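Local structure of tRNA threonylcarbamoyladenosine dehydratase (Escherichia coli, 4D79) at residues G15-R18 with A24-L27; D112-Y117 with I139-R144; D127-D130 with P134-A137. The protein catalyses the ATP-dependent dehydration of threonylcarbamoyladenosine at position 37 of tRNAs that read codons beginning with adenine, forming its cyclic derivative. All coordinates share one frame; numbering follows the deposited sequence.

Contact 1: G15-R18 with A24-L27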
loop_
_atom_site.group_PDB
_atom_site.type_symbol
_atom_site.label_atom_id
_atom_site.label_comp_id
_atom_site.label_asym_id
_atom_site.label_seq_id
_atom_site.Cartn_x
_atom_site.Cartn_y
_atom_site.Cartn_z
ATOM N N GLY B 15 -14.568 -6.080 -9.922
ATOM C CA GLY B 15 -13.183 -6.060 -10.362
ATOM C C GLY B 15 -12.339 -7.181 -9.770
ATOM O O GLY B 15 -11.390 -7.649 -10.406
ATOM N N THR B 16 -12.681 -7.638 -8.558
ATOM C CA THR B 16 -12.056 -8.830 -7.972
ATOM C C THR B 16 -12.357 -10.086 -8.783
ATOM O O THR B 16 -11.455 -10.854 -9.131
ATOM C CB THR B 16 -12.554 -8.976 -6.538
ATOM O OG1 THR B 16 -12.386 -7.713 -5.879
ATOM C CG2 THR B 16 -11.813 -10.056 -5.791
ATOM N N ALA B 17 -13.634 -10.308 -9.099
ATOM C CA ALA B 17 -14.005 -11.436 -9.947
ATOM C C ALA B 17 -13.307 -11.378 -11.310
ATOM O O ALA B 17 -12.916 -12.427 -11.856
ATOM C CB ALA B 17 -15.521 -11.454 -10.123
ATOM N N ARG B 18 -13.196 -10.183 -11.906
ATOM C CA ARG B 18 -12.596 -10.064 -13.237
ATOM C C ARG B 18 -11.098 -10.330 -13.208
ATOM O O ARG B 18 -10.534 -10.746 -14.220
ATOM C CB ARG B 18 -12.859 -8.681 -13.845
ATOM C CG ARG B 18 -14.346 -8.459 -14.214
ATOM C CD ARG B 18 -14.554 -7.296 -15.178
ATOM N NE ARG B 18 -13.790 -6.116 -14.802
ATOM C CZ ARG B 18 -14.209 -5.185 -13.953
ATOM N NH1 ARG B 18 -15.395 -5.290 -13.376
ATOM N NH2 ARG B 18 -13.434 -4.147 -13.679
ATOM N N ALA B 24 -12.763 -17.815 -7.371
ATOM C CA ALA B 24 -12.051 -17.095 -6.339
ATOM C C ALA B 24 -12.968 -16.127 -5.592
ATOM O O ALA B 24 -12.818 -15.945 -4.380
ATOM C CB ALA B 24 -10.876 -16.356 -6.962
ATOM N N LEU B 25 -13.864 -15.433 -6.297
ATOM C CA LEU B 25 -14.739 -14.500 -5.587
ATOM C C LEU B 25 -15.504 -15.221 -4.476
ATOM O O LEU B 25 -15.658 -14.701 -3.366
ATOM C CB LEU B 25 -15.706 -13.825 -6.557
ATOM C CG LEU B 25 -16.547 -12.689 -5.953
ATOM C CD1 LEU B 25 -15.708 -11.418 -5.731
ATOM C CD2 LEU B 25 -17.767 -12.364 -6.843
ATOM N N GLN B 26 -16.023 -16.394 -4.774
ATOM C CA GLN B 26 -16.751 -17.158 -3.766
ATOM C C GLN B 26 -15.806 -17.706 -2.698
ATOM O O GLN B 26 -16.146 -17.712 -1.508
ATOM C CB GLN B 26 -17.549 -18.289 -4.424
ATOM C CG GLN B 26 -18.369 -19.073 -3.428
ATOM C CD GLN B 26 -19.538 -18.314 -2.875
ATOM O OE1 GLN B 26 -20.540 -18.070 -3.565
ATOM N NE2 GLN B 26 -19.391 -17.852 -1.656
ATOM N N LEU B 27 -14.616 -18.158 -3.098
ATOM C CA LEU B 27 -13.631 -18.621 -2.116
ATOM C C LEU B 27 -13.324 -17.528 -1.104
ATOM O O LEU B 27 -13.242 -17.789 0.098
ATOM C CB LEU B 27 -12.339 -19.048 -2.824
ATOM C CG LEU B 27 -11.196 -19.574 -1.954
ATOM C CD1 LEU B 27 -11.559 -20.948 -1.354
ATOM C CD2 LEU B 27 -9.928 -19.661 -2.788
#
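Ala17 on helix 7-20 and Leu25 on helix 22-29 bring their backbones close together, with the Ala17 CA atom 5.4 Å from the Leu25 CA atom. No hydrogen bond crosses between the two segments, and the contact is apolar. Leu25 carries one side of it. Its CG is anti to the backbone N (chi1 -172°), and this directs the fork of the side chain at helix 7-20. One prong, CD1, rests on the Thr16 side chain, 4.1 Å from Thr16 CB, and touches CG2 of the same residue at a similar range. The other prong, CD2, meets the methyl of Ala17, with Leu25 CD2 4.1 Å from Ala17 CB. The fork is thus shared between two successive residues of one turn. The Thr16 and Leu25 side chains cross at about a right angle. Thr16 turns its methyl carbon to the leucine. Thr16 also packs on Phe28, on Thr52 and on Asn71 of the second subunit, while Leu25 leans on Ile5. Arg18 reaches the second subunit too, with a hydrogen bond from NH2 to Phe238 O there. The arrangement is plain packing of two consecutive helices, which lead into the first strand of the Rossmann-type ThiF fold.

Contact 2: D112-Y117 with I139-R144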
loop_
_atom_site.group_PDB
_atom_site.type_symbol
_atom_site.label_atom_id
_atom_site.label_comp_id
_atom_site.label_asym_id
_atom_site.label_seq_id
_atom_site.Cartn_x
_atom_site.Cartn_y
_atom_site.Cartn_z
ATOM N N ASP B 112 -0.532 -18.644 26.441
ATOM C CA ASP B 112 -1.660 -19.136 27.214
ATOM C C ASP B 112 -2.981 -19.017 26.481
ATOM O O ASP B 112 -3.905 -19.784 26.785
ATOM C CB ASP B 112 -1.787 -18.353 28.528
ATOM C CG ASP B 112 -0.697 -18.682 29.527
ATOM O OD1 ASP B 112 -0.101 -19.778 29.437
ATOM O OD2 ASP B 112 -0.441 -17.837 30.412
ATOM N N ASN B 113 -3.135 -18.043 25.574
ATOM C CA ASN B 113 -4.430 -17.834 24.938
ATOM C C ASN B 113 -4.431 -18.132 23.448
ATOM O O ASN B 113 -5.495 -18.050 22.817
ATOM C CB ASN B 113 -4.926 -16.404 25.188
ATOM C CG ASN B 113 -4.057 -15.338 24.512
ATOM O OD1 ASN B 113 -3.368 -15.604 23.528
ATOM N ND2 ASN B 113 -4.101 -14.124 25.043
ATOM N N VAL B 114 -3.284 -18.486 22.863
ATOM C CA VAL B 114 -3.225 -18.563 21.406
ATOM C C VAL B 114 -4.118 -19.676 20.882
ATOM O O VAL B 114 -4.857 -19.493 19.902
ATOM C CB VAL B 114 -1.772 -18.735 20.923
ATOM C CG1 VAL B 114 -1.134 -20.016 21.517
ATOM C CG2 VAL B 114 -1.720 -18.704 19.382
ATOM N N ALA B 115 -4.124 -20.832 21.555
ATOM C CA ALA B 115 -4.950 -21.914 21.052
ATOM C C ALA B 115 -6.421 -21.519 21.052
ATOM O O ALA B 115 -7.138 -21.806 20.097
ATOM C CB ALA B 115 -4.706 -23.164 21.881
ATOM N N GLN B 116 -6.892 -20.869 22.122
ATOM C CA GLN B 116 -8.280 -20.411 22.152
ATOM C C GLN B 116 -8.569 -19.458 20.999
ATOM O O GLN B 116 -9.572 -19.601 20.277
ATOM C CB GLN B 116 -8.571 -19.737 23.496
ATOM C CG GLN B 116 -9.922 -19.038 23.594
ATOM C CD GLN B 116 -10.082 -18.243 24.880
ATOM O OE1 GLN B 116 -9.274 -18.361 25.802
ATOM N NE2 GLN B 116 -11.106 -17.392 24.927
ATOM N N TYR B 117 -7.679 -18.495 20.770
ATOM C CA TYR B 117 -7.981 -17.550 19.706
ATOM C C TYR B 117 -7.854 -18.206 18.337
ATOM O O TYR B 117 -8.615 -17.875 17.425
ATOM C CB TYR B 117 -7.090 -16.310 19.842
ATOM C CG TYR B 117 -7.489 -15.423 21.006
ATOM C CD1 TYR B 117 -8.820 -15.254 21.341
ATOM C CD2 TYR B 117 -6.541 -14.764 21.775
ATOM C CE1 TYR B 117 -9.202 -14.456 22.382
ATOM C CE2 TYR B 117 -6.919 -13.954 22.815
ATOM C CZ TYR B 117 -8.259 -13.812 23.120
ATOM O OH TYR B 117 -8.672 -13.014 24.162
ATOM N N ILE B 139 3.445 -18.046 15.831
ATOM C CA ILE B 139 4.036 -18.791 14.720
ATOM C C ILE B 139 4.179 -20.262 15.065
ATOM O O ILE B 139 3.855 -21.133 14.248
ATOM C CB ILE B 139 5.381 -18.163 14.319
ATOM C CG1 ILE B 139 5.109 -16.824 13.629
ATOM C CG2 ILE B 139 6.210 -19.089 13.391
ATOM C CD1 ILE B 139 6.329 -16.027 13.489
ATOM N N ALA B 140 4.696 -20.560 16.265
ATOM C CA ALA B 140 4.885 -21.945 16.677
ATOM C C ALA B 140 3.556 -22.696 16.689
ATOM O O ALA B 140 3.463 -23.811 16.167
ATOM C CB ALA B 140 5.580 -21.982 18.040
ATOM N N TYR B 141 2.500 -22.061 17.196
ATOM C CA TYR B 141 1.191 -22.695 17.235
ATOM C C TYR B 141 0.635 -22.945 15.835
ATOM O O TYR B 141 0.157 -24.051 15.537
ATOM C CB TYR B 141 0.216 -21.853 18.057
ATOM C CG TYR B 141 -1.082 -22.601 18.259
ATOM C CD1 TYR B 141 -1.228 -23.508 19.319
ATOM C CD2 TYR B 141 -2.108 -22.474 17.358
ATOM C CE1 TYR B 141 -2.410 -24.239 19.489
ATOM C CE2 TYR B 141 -3.294 -23.180 17.509
ATOM C CZ TYR B 141 -3.421 -24.077 18.573
ATOM O OH TYR B 141 -4.586 -24.757 18.704
ATOM N N CYS B 142 0.653 -21.925 14.947
ATOM C CA CYS B 142 0.098 -22.144 13.623
ATOM C C CYS B 142 0.921 -23.152 12.848
ATOM O O CYS B 142 0.359 -23.994 12.145
ATOM C CB CYS B 142 0.022 -20.819 12.833
ATOM S SG CYS B 142 -1.207 -19.748 13.564
ATOM N N ARG B 143 2.251 -23.090 12.984
ATOM C CA ARG B 143 3.114 -24.054 12.307
ATOM C C ARG B 143 2.807 -25.497 12.744
ATOM O O ARG B 143 2.602 -26.364 11.892
ATOM C CB ARG B 143 4.571 -23.706 12.583
ATOM C CG ARG B 143 5.596 -24.591 11.875
ATOM C CD ARG B 143 6.978 -24.214 12.415
ATOM N NE ARG B 143 8.088 -24.991 11.867
ATOM C CZ ARG B 143 8.628 -26.069 12.414
ATOM N NH1 ARG B 143 8.157 -26.568 13.558
ATOM N NH2 ARG B 143 9.648 -26.651 11.797
ATOM N N ARG B 144 2.719 -25.743 14.068
ATOM C CA ARG B 144 2.449 -27.082 14.627
ATOM C C ARG B 144 1.110 -27.616 14.162
ATOM O O ARG B 144 0.945 -28.828 13.964
ATOM C CB ARG B 144 2.433 -27.053 16.166
ATOM C CG ARG B 144 3.713 -26.923 16.837
ATOM C CD ARG B 144 3.515 -26.612 18.330
ATOM N NE ARG B 144 4.821 -26.477 18.995
ATOM C CZ ARG B 144 4.991 -26.282 20.296
ATOM N NH1 ARG B 144 3.944 -26.202 21.109
ATOM N NH2 ARG B 144 6.218 -26.171 20.785
#
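Tyr141 lays its ring against Ala115 and carries this contact from the side of helix 132-144. The setting is a Rossmann-type alpha/beta fold. Helix 114-118 belongs to the crossover from strand 101-105 to strand 124-127, and helix 132-144 belongs to the next beta-alpha-beta unit. Over one face of the phenol ring lies the CA of Ala115, in a CH-pi contact: Ala115 CA is 4.0 Å from the ring centroid of Tyr141 and 28° off the ring normal. The methyl of Ala115 sits farther out along the ring, with CB 3.5 Å from Tyr141 CE1 and 3.6 Å from Tyr141 OH. Val114 takes the root of the side chain, its CG2 being 3.9 Å from Tyr141 CB. Its other methyl, CG1, lies 4.1 Å from Tyr141 CD1. A chi1 of -172° swings the ring away from the Tyr141 backbone N and out to helix 114-118. With an alanine here the ring under Ala115 would be gone, and a gap would probably open between the two helices. Farther out, Met118 packs on both Tyr141 and Cys142. Val114 leans on Val109, whose backbone N is hydrogen-bonded to ATP. Just before Val114, the Asn113 amide bonds back to the preceding loop: OD1 accepts from Thr110 N, and ND2 donates to Phe108 O.

Contact 3: D127-D130 with P134-A137. With ATP (adenosine-5'-triphosphate), chain K.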
loop_
_atom_site.group_PDB
_atom_site.type_symbol
_atom_site.label_atom_id
_atom_site.label_comp_id
_atom_site.label_asym_id
_atom_site.label_seq_id
_atom_site.Cartn_x
_atom_site.Cartn_y
_atom_site.Cartn_z
ATOM N N ASP B 127 0.225 -12.582 10.356
ATOM C CA ASP B 127 0.913 -12.217 11.579
ATOM C C ASP B 127 1.642 -10.905 11.348
ATOM O O ASP B 127 2.647 -10.860 10.627
ATOM C CB ASP B 127 1.876 -13.301 12.014
ATOM C CG ASP B 127 2.917 -12.776 12.951
ATOM O OD1 ASP B 127 2.547 -11.913 13.763
ATOM O OD2 ASP B 127 4.076 -13.224 12.905
ATOM N N ALA B 128 1.146 -9.849 11.985
ATOM C CA ALA B 128 1.709 -8.506 11.872
ATOM C C ALA B 128 2.083 -7.978 13.250
ATOM O O ALA B 128 1.958 -6.780 13.538
ATOM C CB ALA B 128 0.726 -7.581 11.162
ATOM N N ILE B 129 2.535 -8.882 14.105
ATOM C CA ILE B 129 2.974 -8.558 15.452
ATOM C C ILE B 129 4.389 -8.003 15.374
ATOM O O ILE B 129 5.255 -8.550 14.678
ATOM C CB ILE B 129 2.919 -9.821 16.344
ATOM C CG1 ILE B 129 1.475 -10.318 16.542
ATOM C CG2 ILE B 129 3.550 -9.579 17.688
ATOM C CD1 ILE B 129 1.399 -11.744 17.102
ATOM N N ASP B 130 4.656 -6.956 16.145
ATOM C CA ASP B 130 5.974 -6.334 16.145
ATOM C C ASP B 130 6.850 -6.793 17.311
ATOM O O ASP B 130 8.036 -6.462 17.327
ATOM C CB ASP B 130 5.837 -4.797 16.134
ATOM C CG ASP B 130 5.266 -4.242 17.425
ATOM O OD1 ASP B 130 4.532 -4.970 18.125
ATOM O OD2 ASP B 130 5.536 -3.060 17.727
ATOM N N PRO B 134 5.082 -12.741 21.788
ATOM C CA PRO B 134 3.825 -13.262 21.232
ATOM C C PRO B 134 3.941 -13.711 19.777
ATOM O O PRO B 134 3.214 -14.617 19.351
ATOM C CB PRO B 134 2.884 -12.064 21.377
ATOM C CG PRO B 134 3.824 -10.855 21.331
ATOM C CD PRO B 134 5.025 -11.289 22.040
ATOM N N LYS B 135 4.804 -13.069 18.995
ATOM C CA LYS B 135 5.009 -13.464 17.607
ATOM C C LYS B 135 5.472 -14.909 17.525
ATOM O O LYS B 135 4.942 -15.698 16.736
ATOM C CB LYS B 135 6.033 -12.528 16.958
ATOM C CG LYS B 135 6.050 -12.536 15.453
ATOM C CD LYS B 135 6.920 -11.380 14.958
ATOM C CE LYS B 135 6.905 -11.267 13.449
ATOM N NZ LYS B 135 5.625 -10.720 12.915
ATOM N N ALA B 136 6.475 -15.267 18.331
ATOM C CA ALA B 136 6.967 -16.638 18.367
ATOM C C ALA B 136 5.863 -17.611 18.780
ATOM O O ALA B 136 5.686 -18.651 18.148
ATOM C CB ALA B 136 8.155 -16.730 19.321
ATOM N N ALA B 137 5.073 -17.253 19.789
ATOM C CA ALA B 137 3.995 -18.119 20.249
ATOM C C ALA B 137 2.944 -18.328 19.153
ATOM O O ALA B 137 2.445 -19.446 18.963
ATOM C CB ALA B 137 3.358 -17.510 21.494
HETATM P PG ATP K . 4.244 2.115 18.910
HETATM O O1G ATP K . 5.079 3.370 18.845
HETATM O O2G ATP K . 2.853 2.316 19.461
HETATM O O3G ATP K . 4.987 0.912 19.443
HETATM P PB ATP K . 3.230 0.441 16.853
HETATM O O1B ATP K . 3.720 -0.757 17.636
HETATM O O2B ATP K . 1.750 0.725 16.666
HETATM O O3B ATP K . 3.986 1.771 17.362
HETATM P PA ATP K . 3.871 -0.957 14.493
HETATM O O1A ATP K . 5.127 -1.719 14.903
HETATM O O2A ATP K . 3.743 -0.473 13.072
HETATM O O3A ATP K . 3.860 0.375 15.381
HETATM O "O5'" ATP K . 2.529 -1.771 14.916
HETATM C "C5'" ATP K . 2.528 -3.062 15.557
HETATM C "C4'" ATP K . 1.161 -3.561 16.046
HETATM O "O4'" ATP K . 1.182 -4.961 16.470
HETATM C "C3'" ATP K . 0.653 -2.770 17.245
HETATM O "O3'" ATP K . -0.647 -2.206 17.002
HETATM C "C2'" ATP K . 0.583 -3.793 18.362
HETATM O "O2'" ATP K . -0.445 -3.505 19.298
HETATM C "C1'" ATP K . 0.345 -5.113 17.647
HETATM N N9 ATP K . 0.612 -6.269 18.560
HETATM C C8 ATP K . 1.759 -6.396 19.275
HETATM N N7 ATP K . 1.766 -7.515 20.046
HETATM C C5 ATP K . 0.596 -8.124 19.837
HETATM C C6 ATP K . -0.003 -9.365 20.344
HETATM N N6 ATP K . 0.676 -10.098 21.228
HETATM N N1 ATP K . -1.224 -9.717 19.937
HETATM C C2 ATP K . -1.917 -8.950 19.065
HETATM N N3 ATP K . -1.429 -7.796 18.557
HETATM C C4 ATP K . -0.184 -7.322 18.880
#
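Lys135 runs extended from its backbone and then bends at its last torsion (chi4 74°), which turns NZ in toward Asp127 and Ile129. The Asp127 carboxylate points toward helix 132-144, as its CB does, and a chi1 of 160° turns it to Lys135. The two side chains cross at about a right angle. Lys135 NZ makes a salt bridge with Asp127 OD2 at 2.9 Å, approaching from well above the carboxylate plane. The same nitrogen donates to the backbone at 2.8 Å, Lys135 NZ to Ile129 O. This second bond lies in the carbonyl plane, on a lone pair, with a C=O...N angle of 142°. Thr152 O is a further acceptor for NZ. Asp127 OD2 also has Thr151 OG1 as a hydrogen-bond partner. The other carboxylate oxygen closes an Asx turn, with Ile129 N donating to Asp127 OD1 at 3.1 Å. Asp127 thus shapes the loop just after strand 124-127.

That loop forms part of the ATP pocket. Ile129 lies between the helix and the base. Its CG1 sits over one face of the adenine, 4.1 Å from ATP C5, while its CG2 is 3.6 Å from ATP N7. CG2 also touches the ring of Pro134, 3.9 Å from Pro134 CG. Pro134 itself borders the adenine amino group N6. Toward the phosphates, Asp130 OD2 comes within 2.9 Å of ATP O1B.

Lys135 and Asp127 are buried, and their opposite charges probably stabilise each other. Both also grip backbone atoms of Ile129. The ion pair therefore acts as a second shell, likely to position the residue that packs on the adenine.

In the fold
From the N terminus, contact 1 comes first and closes a short loop between helices 7-20 and 22-29, before the first strand of the sheet. Contact 2 opens much later and joins helix 114-118 to helix 132-144. The chain it encloses includes strand 124-127 and the turn after it, where contact 3 is nested, tying that turn to the start of the same helix 132-144. Contacts 2 and 3 touch, with Ile139 CD1 3.6 Å from Asp127 OD2, and their centres are about 11 Å apart. Contact 1 stands alone, its centre about 30 Å from each of the others, and contact 3 is on the opposite side of the chain's centre.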